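Local coordinates for protein B-agarase (Agarivorans gilvus, PDB 5Z6P) that probably hydrolyses the beta-glycosidic linkages of agarose as a beta-agarase of glycoside hydrolase family 50, at residues H234-H239 and Y744-D749; A250-L255 and R404-D409; I308-T313 and A415-V420. All coordinates share one frame; numbering follows the deposited sequence.

Overall arrangement
The three contacts join loops and helices around what is probably the (beta/alpha)8 barrel expected of this family. Contact 1 ties the linker after strand 199-210 to the start of helix 745-762, contact 2 pairs helices 241-255 and 397-406, and contact 3 seats helix 413-428 against the loop 308-313. Contacts 2 and 3, with centres 14 Å apart, form one packed patch: Tyr406 OH lies 3.5 Å from Val420 CG1, and Leu252 CD2 lies 3.7 Å from Val420 CG2. Contact 1 stands apart, its centre 16 Å from contact 2 and 19 Å from contact 3. Along the chain, both others are nested inside the loop it closes.

Contact 1 (H234-H239 and Y744-D749); sequences HAQKIH and YQPMVD
Gln236 and Tyr744 mark the closest backbone approach, their CA atoms 7.4 Å apart, so a side chain has to bridge the remaining distance. The motif is a type I beta turn, His234 to Lys237, facing the N-terminus of helix 745-762, with Tyr744 at the N-cap position. Closing the turn, Lys237 N bonds to His234 O and also sits over one face of the His234 ring.

Gln236 makes the bridge. Its CG is anti to its carbonyl carbon (chi1 -65°), and the chain runs extended from there, carrying the amide out to the helix start. OE1 accepts from Gln745 N at 2.9 Å; the donor lies in the carbonyl plane, on a lone pair, and the N-H points at OE1 with an angle of 156°. This gives a partner to a first-turn N-H, for which a helix has no acceptor of its own. The same oxygen packs 3.4 Å from Tyr744 CA, and the other end of the amide, NE2, donates to Pro743 O. Both ends of one amide therefore hold the backbone flanking Tyr744, which should fix the rotation of the group. The Tyr744 ring is used otherwise: its OH bonds to Asp719 and Ser676, and Arg692 makes a cation-pi contact with it.

Further out, a water links Gln236 NE2 and Gln745 OE1 through two long, weak bonds. The bent chain of Gln745 turns its amide forward along its own helix, where NE2 meets Asp749 OD1 at 2.6 Å, from 38° out of the carboxylate plane.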
ATOM      1  N   HIS A 234     -13.150  12.367 -19.046  1.00 20.10           N
ATOM      2  CA  HIS A 234     -12.561  11.072 -19.305  1.00 19.72           C
ATOM      3  C   HIS A 234     -13.672  10.134 -19.736  1.00 22.16           C
ATOM      4  O   HIS A 234     -14.847  10.422 -19.517  1.00 20.13           O
ATOM      5  CB  HIS A 234     -11.795  10.540 -18.068  1.00 24.20           C
ATOM      6  CG  HIS A 234     -12.678  10.119 -16.933  1.00 21.30           C
ATOM      7  ND1 HIS A 234     -13.207   8.846 -16.831  1.00 19.35           N
ATOM      8  CD2 HIS A 234     -13.127  10.798 -15.852  1.00 16.13           C
ATOM      9  CE1 HIS A 234     -13.950   8.769 -15.744  1.00 20.53           C
ATOM     10  NE2 HIS A 234     -13.924   9.943 -15.136  1.00 16.84           N
ATOM     11  N   ALA A 235     -13.286   9.018 -20.350  1.00 23.96           N
ATOM     12  CA  ALA A 235     -14.212   8.132 -21.051  1.00 23.72           C
ATOM     13  C   ALA A 235     -15.444   7.681 -20.268  1.00 24.95           C
ATOM     14  O   ALA A 235     -16.510   7.504 -20.854  1.00 28.87           O
ATOM     15  CB  ALA A 235     -13.461   6.901 -21.545  1.00 23.50           C
ATOM     16  N   GLN A 236     -15.318   7.457 -18.965  1.00 21.71           N
ATOM     17  CA  GLN A 236     -16.468   6.938 -18.239  1.00 20.89           C
ATOM     18  C   GLN A 236     -16.991   7.917 -17.187  1.00 18.66           C
ATOM     19  O   GLN A 236     -17.699   7.523 -16.269  1.00 20.63           O
ATOM     20  CB  GLN A 236     -16.125   5.577 -17.607  1.00 17.21           C
ATOM     21  CG  GLN A 236     -15.845   4.484 -18.649  1.00 18.37           C
ATOM     22  CD  GLN A 236     -15.580   3.124 -18.025  1.00 19.95           C
ATOM     23  OE1 GLN A 236     -14.435   2.746 -17.804  1.00 22.39           O
ATOM     24  NE2 GLN A 236     -16.635   2.393 -17.738  1.00 19.37           N
ATOM     25  N   LYS A 237     -16.665   9.195 -17.338  1.00 19.98           N
ATOM     26  CA  LYS A 237     -17.210  10.221 -16.438  1.00 22.82           C
ATOM     27  C   LYS A 237     -18.749  10.303 -16.506  1.00 21.87           C
ATOM     28  O   LYS A 237     -19.338  10.153 -17.569  1.00 21.90           O
ATOM     29  CB  LYS A 237     -16.589  11.585 -16.744  1.00 19.67           C
ATOM     30  CG  LYS A 237     -17.131  12.696 -15.886  1.00 20.52           C
ATOM     31  CD  LYS A 237     -16.401  13.983 -16.130  1.00 21.55           C
ATOM     32  CE  LYS A 237     -17.042  15.105 -15.359  1.00 21.63           C
ATOM     33  NZ  LYS A 237     -16.276  16.353 -15.482  1.00 23.33           N
ATOM     34  N   ILE A 238     -19.385  10.502 -15.352  1.00 23.27           N
ATOM     35  CA  ILE A 238     -20.838  10.666 -15.263  1.00 18.40           C
ATOM     36  C   ILE A 238     -21.205  12.148 -15.278  1.00 19.74           C
ATOM     37  O   ILE A 238     -20.691  12.918 -14.469  1.00 22.56           O
ATOM     38  CB  ILE A 238     -21.415  10.008 -13.979  1.00 20.55           C
ATOM     39  CG1 ILE A 238     -21.355   8.475 -14.067  1.00 19.51           C
ATOM     40  CG2 ILE A 238     -22.841  10.453 -13.732  1.00 18.87           C
ATOM     41  CD1 ILE A 238     -22.268   7.874 -15.090  1.00 19.50           C
ATOM     42  N   HIS A 239     -22.107  12.544 -16.177  1.00 24.20           N
ATOM     43  CA  HIS A 239     -22.461  13.965 -16.346  1.00 22.97           C
ATOM     44  C   HIS A 239     -23.830  14.374 -15.814  1.00 22.22           C
ATOM     45  O   HIS A 239     -24.121  15.558 -15.732  1.00 28.74           O
ATOM     46  CB  HIS A 239     -22.384  14.359 -17.823  1.00 20.61           C
ATOM     47  CG  HIS A 239     -21.076  14.017 -18.465  1.00 25.26           C
ATOM     48  ND1 HIS A 239     -20.871  12.833 -19.137  1.00 24.60           N
ATOM     49  CD2 HIS A 239     -19.908  14.692 -18.520  1.00 23.74           C
ATOM     50  CE1 HIS A 239     -19.632  12.799 -19.593  1.00 23.23           C
ATOM     51  NE2 HIS A 239     -19.024  13.913 -19.228  1.00 23.10           N
ATOM     52  N   TYR A 744     -14.341   0.791 -13.944  1.00 14.35           N
ATOM     53  CA  TYR A 744     -13.373   1.100 -14.981  1.00 14.79           C
ATOM     54  C   TYR A 744     -13.264  -0.100 -15.922  1.00 18.56           C
ATOM     55  O   TYR A 744     -12.958  -1.208 -15.488  1.00 17.77           O
ATOM     56  CB  TYR A 744     -12.005   1.438 -14.385  1.00 14.86           C
ATOM     57  CG  TYR A 744     -11.911   2.781 -13.667  1.00 15.46           C
ATOM     58  CD1 TYR A 744     -11.816   3.964 -14.383  1.00 15.96           C
ATOM     59  CD2 TYR A 744     -11.892   2.853 -12.282  1.00 14.19           C
ATOM     60  CE1 TYR A 744     -11.712   5.186 -13.748  1.00 15.40           C
ATOM     61  CE2 TYR A 744     -11.783   4.078 -11.626  1.00 15.23           C
ATOM     62  CZ  TYR A 744     -11.699   5.242 -12.370  1.00 13.53           C
ATOM     63  OH  TYR A 744     -11.593   6.450 -11.750  1.00 15.22           O
ATOM     64  N   GLN A 745     -13.508   0.109 -17.209  1.00 19.22           N
ATOM     65  CA  GLN A 745     -13.647  -1.035 -18.113  1.00 20.52           C
ATOM     66  C   GLN A 745     -12.369  -1.866 -18.303  1.00 19.30           C
ATOM     67  O   GLN A 745     -12.447  -3.087 -18.329  1.00 19.29           O
ATOM     68  CB  GLN A 745     -14.163  -0.584 -19.479  1.00 18.79           C
ATOM     69  CG  GLN A 745     -14.716  -1.739 -20.307  1.00 18.84           C
ATOM     70  CD  GLN A 745     -15.792  -2.513 -19.578  1.00 23.05           C
ATOM     71  OE1 GLN A 745     -16.763  -1.941 -19.088  1.00 29.51           O
ATOM     72  NE2 GLN A 745     -15.625  -3.821 -19.499  1.00 23.55           N
ATOM     73  N   PRO A 746     -11.198  -1.222 -18.448  1.00 17.86           N
ATOM     74  CA  PRO A 746     -10.023  -2.089 -18.598  1.00 18.38           C
ATOM     75  C   PRO A 746      -9.676  -2.887 -17.324  1.00 17.31           C
ATOM     76  O   PRO A 746      -9.060  -3.928 -17.453  1.00 15.08           O
ATOM     77  CB  PRO A 746      -8.895  -1.108 -18.943  1.00 15.08           C
ATOM     78  CG  PRO A 746      -9.595   0.132 -19.434  1.00 16.09           C
ATOM     79  CD  PRO A 746     -10.853   0.199 -18.632  1.00 16.78           C
ATOM     80  N   MET A 747     -10.069  -2.415 -16.138  1.00 15.92           N
ATOM     81  CA  MET A 747      -9.836  -3.191 -14.921  1.00 16.52           C
ATOM     82  C   MET A 747     -10.721  -4.427 -14.945  1.00 17.28           C
ATOM     83  O   MET A 747     -10.244  -5.542 -14.737  1.00 18.55           O
ATOM     84  CB  MET A 747     -10.096  -2.360 -13.651  1.00 13.88           C
ATOM     85  CG  MET A 747      -9.183  -1.159 -13.504  1.00 14.00           C
ATOM     86  SD  MET A 747      -7.422  -1.538 -13.601  1.00 17.98           S
ATOM     87  CE  MET A 747      -7.188  -2.373 -12.014  1.00 13.09           C
ATOM     88  N   VAL A 748     -12.005  -4.218 -15.209  1.00 17.74           N
ATOM     89  CA  VAL A 748     -12.963  -5.309 -15.349  1.00 18.18           C
ATOM     90  C   VAL A 748     -12.523  -6.321 -16.413  1.00 18.03           C
ATOM     91  O   VAL A 748     -12.574  -7.538 -16.194  1.00 19.60           O
ATOM     92  CB  VAL A 748     -14.365  -4.778 -15.721  1.00 18.84           C
ATOM     93  CG1 VAL A 748     -15.321  -5.926 -15.980  1.00 18.44           C
ATOM     94  CG2 VAL A 748     -14.900  -3.876 -14.623  1.00 18.12           C
ATOM     95  N   ASP A 749     -12.078  -5.821 -17.559  1.00 18.53           N
ATOM     96  CA  ASP A 749     -11.680  -6.719 -18.635  1.00 18.62           C
ATOM     97  C   ASP A 749     -10.423  -7.511 -18.248  1.00 17.88           C
ATOM     98  O   ASP A 749     -10.336  -8.699 -18.504  1.00 22.34           O
ATOM     99  CB  ASP A 749     -11.422  -5.962 -19.937  1.00 17.91           C
ATOM    100  CG  ASP A 749     -12.685  -5.340 -20.549  1.00 21.14           C
ATOM    101  OD1 ASP A 749     -13.831  -5.588 -20.109  1.00 20.73           O
ATOM    102  OD2 ASP A 749     -12.499  -4.572 -21.496  1.00 25.22           O
TER
HETATM  103  O   HOH W   1     -18.325  -0.352 -16.638  1.00 22.74           O

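Contact 2 (A250-L255 and R404-D409); sequences AELTEL and RKYGAD
Lys405, in the last turn of helix 397-406, brings NZ near Glu251 of helix 241-255, yet the charges do not meet: Lys405 NZ stays 4.4 Å from Glu251 OE1, beyond a salt bridge. Extended at its first two torsions (chi1 -175°, chi2 -168°), Glu251 carries its carboxylate out to a water that donates to Glu251 OE1 at 2.7 Å and accepts from Lys405 NZ at the same length. Each charge has a direct partner besides, Asp741 for Lys405 and Arg424 of helix 413-428 for Glu251. Lys405 also packs on Leu244 and Thr248. Tyr406 follows, its OH 3.0 Å from that water as a third hydrogen-bonding partner. Lys405 CB stands 4.0 Å above the middle of one face of the Tyr406 ring. At the ring edge Tyr406 CE1 meets Leu252 CD1 at 4.4 Å, a light apolar contact; Val420 of helix 413-428 packs on both residues. Beyond Gly407, where the chain leaves helical geometry, this segment makes no further contact with 250-255. Between these two segments the link is thus mostly water-mediated: the water probably relays the polar contact, while the opposite charges may still attract weakly.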
ATOM      1  N   ALA A 250     -27.662  -0.213 -17.984  1.00 20.62           N
ATOM      2  CA  ALA A 250     -26.827  -0.970 -18.913  1.00 21.81           C
ATOM      3  C   ALA A 250     -25.967  -2.024 -18.187  1.00 24.53           C
ATOM      4  O   ALA A 250     -25.919  -3.179 -18.602  1.00 22.85           O
ATOM      5  CB  ALA A 250     -25.952  -0.034 -19.715  1.00 16.21           C
ATOM      6  N   GLU A 251     -25.296  -1.630 -17.108  1.00 22.70           N
ATOM      7  CA  GLU A 251     -24.479  -2.585 -16.373  1.00 20.14           C
ATOM      8  C   GLU A 251     -25.339  -3.696 -15.807  1.00 21.56           C
ATOM      9  O   GLU A 251     -24.982  -4.862 -15.917  1.00 21.74           O
ATOM     10  CB  GLU A 251     -23.691  -1.928 -15.233  1.00 20.27           C
ATOM     11  CG  GLU A 251     -22.756  -2.938 -14.577  1.00 20.34           C
ATOM     12  CD  GLU A 251     -22.127  -2.481 -13.260  1.00 22.21           C
ATOM     13  OE1 GLU A 251     -22.379  -1.345 -12.815  1.00 22.82           O
ATOM     14  OE2 GLU A 251     -21.387  -3.291 -12.661  1.00 19.36           O
ATOM     15  N   LEU A 252     -26.472  -3.336 -15.208  1.00 18.15           N
ATOM     16  CA  LEU A 252     -27.366  -4.326 -14.625  1.00 18.63           C
ATOM     17  C   LEU A 252     -27.830  -5.362 -15.644  1.00 23.70           C
ATOM     18  O   LEU A 252     -28.001  -6.530 -15.312  1.00 23.86           O
ATOM     19  CB  LEU A 252     -28.575  -3.646 -13.985  1.00 24.34           C
ATOM     20  CG  LEU A 252     -28.254  -2.876 -12.699  1.00 24.11           C
ATOM     21  CD1 LEU A 252     -29.520  -2.317 -12.066  1.00 23.13           C
ATOM     22  CD2 LEU A 252     -27.523  -3.767 -11.717  1.00 20.81           C
ATOM     23  N   THR A 253     -28.016  -4.925 -16.885  1.00 24.27           N
ATOM     24  CA  THR A 253     -28.398  -5.822 -17.965  1.00 24.69           C
ATOM     25  C   THR A 253     -27.235  -6.751 -18.296  1.00 21.50           C
ATOM     26  O   THR A 253     -27.414  -7.947 -18.441  1.00 25.38           O
ATOM     27  CB  THR A 253     -28.835  -5.028 -19.213  1.00 23.66           C
ATOM     28  OG1 THR A 253     -30.047  -4.335 -18.909  1.00 27.17           O
ATOM     29  CG2 THR A 253     -29.065  -5.943 -20.404  1.00 20.79           C
ATOM     30  N   GLU A 254     -26.038  -6.184 -18.385  1.00 24.69           N
ATOM     31  CA  GLU A 254     -24.827  -6.969 -18.589  1.00 24.30           C
ATOM     32  C   GLU A 254     -24.638  -8.018 -17.481  1.00 23.58           C
ATOM     33  O   GLU A 254     -24.352  -9.182 -17.757  1.00 27.44           O
ATOM     34  CB  GLU A 254     -23.622  -6.030 -18.676  1.00 24.37           C
ATOM     35  CG  GLU A 254     -22.280  -6.700 -18.835  1.00 30.59           C
ATOM     36  CD  GLU A 254     -22.047  -7.254 -20.228  1.00 38.16           C
ATOM     37  OE1 GLU A 254     -22.850  -6.948 -21.138  1.00 40.08           O
ATOM     38  OE2 GLU A 254     -21.057  -8.003 -20.409  1.00 36.93           O
ATOM     39  N   LEU A 255     -24.826  -7.612 -16.233  1.00 22.66           N
ATOM     40  CA  LEU A 255     -24.672  -8.526 -15.095  1.00 23.36           C
ATOM     41  C   LEU A 255     -25.702  -9.650 -15.120  1.00 23.93           C
ATOM     42  O   LEU A 255     -25.473 -10.715 -14.561  1.00 21.57           O
ATOM     43  CB  LEU A 255     -24.760  -7.762 -13.772  1.00 21.27           C
ATOM     44  CG  LEU A 255     -23.545  -6.894 -13.434  1.00 20.15           C
ATOM     45  CD1 LEU A 255     -23.807  -6.072 -12.212  1.00 16.28           C
ATOM     46  CD2 LEU A 255     -22.324  -7.781 -13.232  1.00 15.97           C
ATOM     47  N   ARG A 404     -28.517   7.841  -5.238  1.00 17.50           N
ATOM     48  CA  ARG A 404     -28.902   8.334  -6.557  1.00 21.89           C
ATOM     49  C   ARG A 404     -29.199   7.191  -7.517  1.00 22.80           C
ATOM     50  O   ARG A 404     -30.178   7.232  -8.255  1.00 19.48           O
ATOM     51  CB  ARG A 404     -27.802   9.216  -7.150  1.00 19.06           C
ATOM     52  CG  ARG A 404     -27.660  10.582  -6.485  1.00 24.74           C
ATOM     53  CD  ARG A 404     -26.495  11.323  -7.085  1.00 21.18           C
ATOM     54  NE  ARG A 404     -26.496  12.728  -6.723  1.00 20.04           N
ATOM     55  CZ  ARG A 404     -25.432  13.385  -6.279  1.00 19.86           C
ATOM     56  NH1 ARG A 404     -24.274  12.756  -6.119  1.00 18.37           N
ATOM     57  NH2 ARG A 404     -25.527  14.673  -5.980  1.00 19.05           N
ATOM     58  N   LYS A 405     -28.355   6.166  -7.486  1.00 19.74           N
ATOM     59  CA  LYS A 405     -28.475   5.051  -8.426  1.00 22.83           C
ATOM     60  C   LYS A 405     -29.620   4.098  -8.117  1.00 22.40           C
ATOM     61  O   LYS A 405     -30.298   3.624  -9.023  1.00 23.48           O
ATOM     62  CB  LYS A 405     -27.175   4.245  -8.468  1.00 22.14           C
ATOM     63  CG  LYS A 405     -26.046   4.908  -9.229  1.00 22.42           C
ATOM     64  CD  LYS A 405     -24.810   4.026  -9.273  1.00 22.16           C
ATOM     65  CE  LYS A 405     -25.156   2.603  -9.680  1.00 17.71           C
ATOM     66  NZ  LYS A 405     -23.954   1.898 -10.209  1.00 22.26           N
ATOM     67  N   TYR A 406     -29.815   3.814  -6.836  1.00 22.49           N
ATOM     68  CA  TYR A 406     -30.637   2.690  -6.423  1.00 20.34           C
ATOM     69  C   TYR A 406     -31.771   3.032  -5.456  1.00 21.65           C
ATOM     70  O   TYR A 406     -32.562   2.161  -5.107  1.00 22.10           O
ATOM     71  CB  TYR A 406     -29.773   1.625  -5.733  1.00 19.82           C
ATOM     72  CG  TYR A 406     -28.698   0.954  -6.550  1.00 20.97           C
ATOM     73  CD1 TYR A 406     -28.920   0.534  -7.859  1.00 20.64           C
ATOM     74  CD2 TYR A 406     -27.457   0.708  -5.987  1.00 19.83           C
ATOM     75  CE1 TYR A 406     -27.926  -0.085  -8.578  1.00 17.48           C
ATOM     76  CE2 TYR A 406     -26.464   0.088  -6.695  1.00 19.94           C
ATOM     77  CZ  TYR A 406     -26.694  -0.306  -7.981  1.00 19.70           C
ATOM     78  OH  TYR A 406     -25.675  -0.917  -8.649  1.00 19.57           O
ATOM     79  N   GLY A 407     -31.827   4.268  -4.981  1.00 22.48           N
ATOM     80  CA  GLY A 407     -32.690   4.576  -3.853  1.00 23.69           C
ATOM     81  C   GLY A 407     -33.979   5.307  -4.166  1.00 28.81           C
ATOM     82  O   GLY A 407     -34.603   5.875  -3.273  1.00 28.71           O
ATOM     83  N   ALA A 408     -34.379   5.302  -5.431  1.00 30.53           N
ATOM     84  CA  ALA A 408     -35.633   5.930  -5.824  1.00 32.12           C
ATOM     85  C   ALA A 408     -36.809   5.308  -5.069  1.00 34.74           C
ATOM     86  O   ALA A 408     -36.875   4.088  -4.910  1.00 36.34           O
ATOM     87  CB  ALA A 408     -35.835   5.806  -7.315  1.00 28.92           C
ATOM     88  N   ASP A 409     -37.718   6.157  -4.594  1.00 34.83           N
ATOM     89  CA  ASP A 409     -38.921   5.726  -3.877  1.00 32.51           C
ATOM     90  C   ASP A 409     -38.603   5.038  -2.557  1.00 34.61           C
ATOM     91  O   ASP A 409     -39.312   4.127  -2.138  1.00 38.26           O
ATOM     92  CB  ASP A 409     -39.770   4.795  -4.751  1.00 35.54           C
ATOM     93  CG  ASP A 409     -39.961   5.328  -6.154  1.00 42.10           C
ATOM     94  OD1 ASP A 409     -40.184   6.551  -6.297  1.00 45.59           O
ATOM     95  OD2 ASP A 409     -39.884   4.529  -7.115  1.00 46.85           O
TER
HETATM   96  O   HOH W   2     -24.559  -0.428 -11.422  1.00 22.89           O

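Contact 3 (I308-T313 and A415-V420); sequences IRLANT and AKWRDV
Trp417 reaches from helix 413-428 to Ile308 and Arg309 of the non-regular segment 308-313, spanning a gap in which the nearest CA atoms, those of Ile308 and Arg418, are 9.1 Å apart. With CG anti to the backbone N (chi1 173°), the indole extends from the helix and presents the far rim of its six-membered ring. Trp417 CH2 lies 3.8 Å from Arg309 N, which approaches at the edge in the ring plane, and 4.4 Å from Ile308 CG2. One face is taken by Leu310: Leu310 CD2 stands 4.3 Å from the centroid of the Trp417 six-membered ring and 16° off its normal, a CH-pi contact. At the polar end of the indole, NE1 bonds to the hydroxyl of Tyr398 from helix 397-406.

Segment 308-313 follows strand 299-305, which runs parallel to strand 709-714, consistent with the start of a (beta/alpha)8 barrel in which helix 413-428 packs on the outside. Within the segment a type I turn from Leu310 to Thr313 is closed by the bond from Thr313 N to Leu310 O. Thr313 OG1 donates to Leu310 O as well, at 2.6 Å and on a lone pair. Arg309 points away from the helix and grips Asn312 side-on, NE at 3.0 Å and NH2 at 2.8 Å both donating to OD1, the NE donor rising 42° out of the carbonyl plane.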
ATOM      1  N   ILE A 308     -14.483  -3.848   0.855  1.00 19.79           N
ATOM      2  CA  ILE A 308     -15.828  -3.926   0.324  1.00 17.43           C
ATOM      3  C   ILE A 308     -16.788  -3.431   1.412  1.00 14.64           C
ATOM      4  O   ILE A 308     -17.450  -4.188   2.102  1.00 15.39           O
ATOM      5  CB  ILE A 308     -16.141  -5.344  -0.160  1.00 19.17           C
ATOM      6  CG1 ILE A 308     -15.047  -5.755  -1.159  1.00 17.15           C
ATOM      7  CG2 ILE A 308     -17.514  -5.389  -0.824  1.00 16.65           C
ATOM      8  CD1 ILE A 308     -15.026  -7.181  -1.518  1.00 20.05           C
ATOM      9  N   ARG A 309     -16.829  -2.112   1.526  1.00 15.16           N
ATOM     10  CA  ARG A 309     -17.506  -1.417   2.608  1.00 18.44           C
ATOM     11  C   ARG A 309     -17.480   0.067   2.261  1.00 19.31           C
ATOM     12  O   ARG A 309     -16.794   0.463   1.305  1.00 16.80           O
ATOM     13  CB  ARG A 309     -16.820  -1.684   3.949  1.00 16.16           C
ATOM     14  CG  ARG A 309     -15.406  -1.120   4.046  1.00 18.17           C
ATOM     15  CD  ARG A 309     -14.749  -1.463   5.385  1.00 17.23           C
ATOM     16  NE  ARG A 309     -13.546  -0.675   5.632  1.00 18.83           N
ATOM     17  CZ  ARG A 309     -12.694  -0.914   6.626  1.00 17.83           C
ATOM     18  NH1 ARG A 309     -12.926  -1.916   7.467  1.00 17.12           N
ATOM     19  NH2 ARG A 309     -11.618  -0.158   6.782  1.00 16.60           N
ATOM     20  N   LEU A 310     -18.205   0.883   3.029  1.00 15.06           N
ATOM     21  CA  LEU A 310     -18.310   2.309   2.728  1.00 18.74           C
ATOM     22  C   LEU A 310     -17.377   3.178   3.576  1.00 19.13           C
ATOM     23  O   LEU A 310     -17.079   4.308   3.217  1.00 17.53           O
ATOM     24  CB  LEU A 310     -19.741   2.797   2.922  1.00 20.47           C
ATOM     25  CG  LEU A 310     -20.816   2.299   1.968  1.00 23.64           C
ATOM     26  CD1 LEU A 310     -22.007   3.228   2.025  1.00 21.30           C
ATOM     27  CD2 LEU A 310     -20.293   2.150   0.549  1.00 16.49           C
ATOM     28  N   ALA A 311     -16.905   2.621   4.685  1.00 18.78           N
ATOM     29  CA  ALA A 311     -16.219   3.393   5.717  1.00 19.18           C
ATOM     30  C   ALA A 311     -14.989   4.154   5.234  1.00 19.77           C
ATOM     31  O   ALA A 311     -14.579   5.120   5.864  1.00 22.84           O
ATOM     32  CB  ALA A 311     -15.831   2.471   6.863  1.00 19.35           C
ATOM     33  N   ASN A 312     -14.388   3.722   4.130  1.00 19.24           N
ATOM     34  CA  ASN A 312     -13.187   4.385   3.641  1.00 17.50           C
ATOM     35  C   ASN A 312     -13.467   5.403   2.517  1.00 20.07           C
ATOM     36  O   ASN A 312     -12.526   5.977   1.970  1.00 18.75           O
ATOM     37  CB  ASN A 312     -12.146   3.351   3.148  1.00 20.52           C
ATOM     38  CG  ASN A 312     -11.505   2.539   4.283  1.00 19.48           C
ATOM     39  OD1 ASN A 312     -12.183   2.006   5.148  1.00 20.67           O
ATOM     40  ND2 ASN A 312     -10.189   2.432   4.249  1.00 21.41           N
ATOM     41  N   THR A 313     -14.745   5.641   2.201  1.00 17.56           N
ATOM     42  CA  THR A 313     -15.148   6.553   1.122  1.00 16.49           C
ATOM     43  C   THR A 313     -15.386   8.028   1.558  1.00 17.10           C
ATOM     44  O   THR A 313     -15.568   8.913   0.732  1.00 17.04           O
ATOM     45  CB  THR A 313     -16.437   6.029   0.426  1.00 17.53           C
ATOM     46  OG1 THR A 313     -17.539   6.027   1.348  1.00 17.19           O
ATOM     47  CG2 THR A 313     -16.224   4.604  -0.071  1.00 15.46           C
ATOM     48  N   ALA A 415     -28.814  -2.401   0.284  1.00 21.66           N
ATOM     49  CA  ALA A 415     -29.087  -3.801  -0.001  1.00 20.94           C
ATOM     50  C   ALA A 415     -28.881  -4.081  -1.483  1.00 21.89           C
ATOM     51  O   ALA A 415     -28.424  -5.141  -1.868  1.00 23.55           O
ATOM     52  CB  ALA A 415     -30.496  -4.171   0.412  1.00 21.63           C
ATOM     53  N   LYS A 416     -29.223  -3.120  -2.324  1.00 21.32           N
ATOM     54  CA  LYS A 416     -29.046  -3.330  -3.748  1.00 21.36           C
ATOM     55  C   LYS A 416     -27.558  -3.311  -4.065  1.00 18.65           C
ATOM     56  O   LYS A 416     -27.071  -4.129  -4.833  1.00 19.12           O
ATOM     57  CB  LYS A 416     -29.801  -2.272  -4.552  1.00 18.67           C
ATOM     58  CG  LYS A 416     -29.723  -2.450  -6.052  1.00 18.47           C
ATOM     59  CD  LYS A 416     -30.415  -3.721  -6.520  1.00 18.00           C
ATOM     60  CE  LYS A 416     -30.606  -3.697  -8.040  1.00 21.33           C
ATOM     61  NZ  LYS A 416     -31.282  -4.923  -8.535  1.00 30.08           N
ATOM     62  N   TRP A 417     -26.844  -2.370  -3.465  1.00 19.26           N
ATOM     63  CA  TRP A 417     -25.403  -2.279  -3.643  1.00 21.27           C
ATOM     64  C   TRP A 417     -24.699  -3.596  -3.276  1.00 17.82           C
ATOM     65  O   TRP A 417     -23.828  -4.057  -3.996  1.00 19.03           O
ATOM     66  CB  TRP A 417     -24.831  -1.119  -2.819  1.00 17.85           C
ATOM     67  CG  TRP A 417     -23.333  -1.061  -2.831  1.00 17.59           C
ATOM     68  CD1 TRP A 417     -22.533  -0.643  -3.851  1.00 16.13           C
ATOM     69  CD2 TRP A 417     -22.458  -1.430  -1.767  1.00 16.55           C
ATOM     70  NE1 TRP A 417     -21.216  -0.730  -3.492  1.00 16.40           N
ATOM     71  CE2 TRP A 417     -21.138  -1.207  -2.209  1.00 18.42           C
ATOM     72  CE3 TRP A 417     -22.659  -1.914  -0.474  1.00 15.48           C
ATOM     73  CZ2 TRP A 417     -20.024  -1.466  -1.417  1.00 17.21           C
ATOM     74  CZ3 TRP A 417     -21.549  -2.182   0.317  1.00 18.23           C
ATOM     75  CH2 TRP A 417     -20.249  -1.959  -0.162  1.00 15.78           C
ATOM     76  N   ARG A 418     -25.097  -4.199  -2.160  1.00 21.46           N
ATOM     77  CA  ARG A 418     -24.557  -5.489  -1.759  1.00 18.95           C
ATOM     78  C   ARG A 418     -24.812  -6.564  -2.807  1.00 19.89           C
ATOM     79  O   ARG A 418     -23.905  -7.313  -3.148  1.00 17.40           O
ATOM     80  CB  ARG A 418     -25.141  -5.934  -0.414  1.00 20.71           C
ATOM     81  CG  ARG A 418     -24.545  -5.227   0.777  1.00 19.20           C
ATOM     82  CD  ARG A 418     -25.173  -5.686   2.087  1.00 20.12           C
ATOM     83  NE  ARG A 418     -25.321  -4.525   2.945  1.00 27.18           N
ATOM     84  CZ  ARG A 418     -26.481  -3.979   3.271  1.00 22.46           C
ATOM     85  NH1 ARG A 418     -27.612  -4.522   2.855  1.00 29.14           N
ATOM     86  NH2 ARG A 418     -26.501  -2.907   4.029  1.00 27.09           N
ATOM     87  N   ASP A 419     -26.047  -6.649  -3.295  1.00 20.30           N
ATOM     88  CA  ASP A 419     -26.389  -7.634  -4.314  1.00 21.35           C
ATOM     89  C   ASP A 419     -25.593  -7.434  -5.601  1.00 19.79           C
ATOM     90  O   ASP A 419     -25.036  -8.384  -6.147  1.00 19.99           O
ATOM     91  CB  ASP A 419     -27.889  -7.603  -4.626  1.00 25.06           C
ATOM     92  CG  ASP A 419     -28.727  -8.259  -3.543  1.00 25.83           C
ATOM     93  OD1 ASP A 419     -28.156  -8.952  -2.677  1.00 28.53           O
ATOM     94  OD2 ASP A 419     -29.960  -8.079  -3.560  1.00 32.86           O
ATOM     95  N   VAL A 420     -25.542  -6.201  -6.084  1.00 18.22           N
ATOM     96  CA  VAL A 420     -24.816  -5.907  -7.310  1.00 18.17           C
ATOM     97  C   VAL A 420     -23.305  -6.149  -7.162  1.00 19.71           C
ATOM     98  O   VAL A 420     -22.670  -6.671  -8.066  1.00 18.37           O
ATOM     99  CB  VAL A 420     -25.077  -4.469  -7.765  1.00 20.20           C
ATOM    100  CG1 VAL A 420     -24.124  -4.073  -8.879  1.00 18.21           C
ATOM    101  CG2 VAL A 420     -26.520  -4.341  -8.215  1.00 21.45           C
TER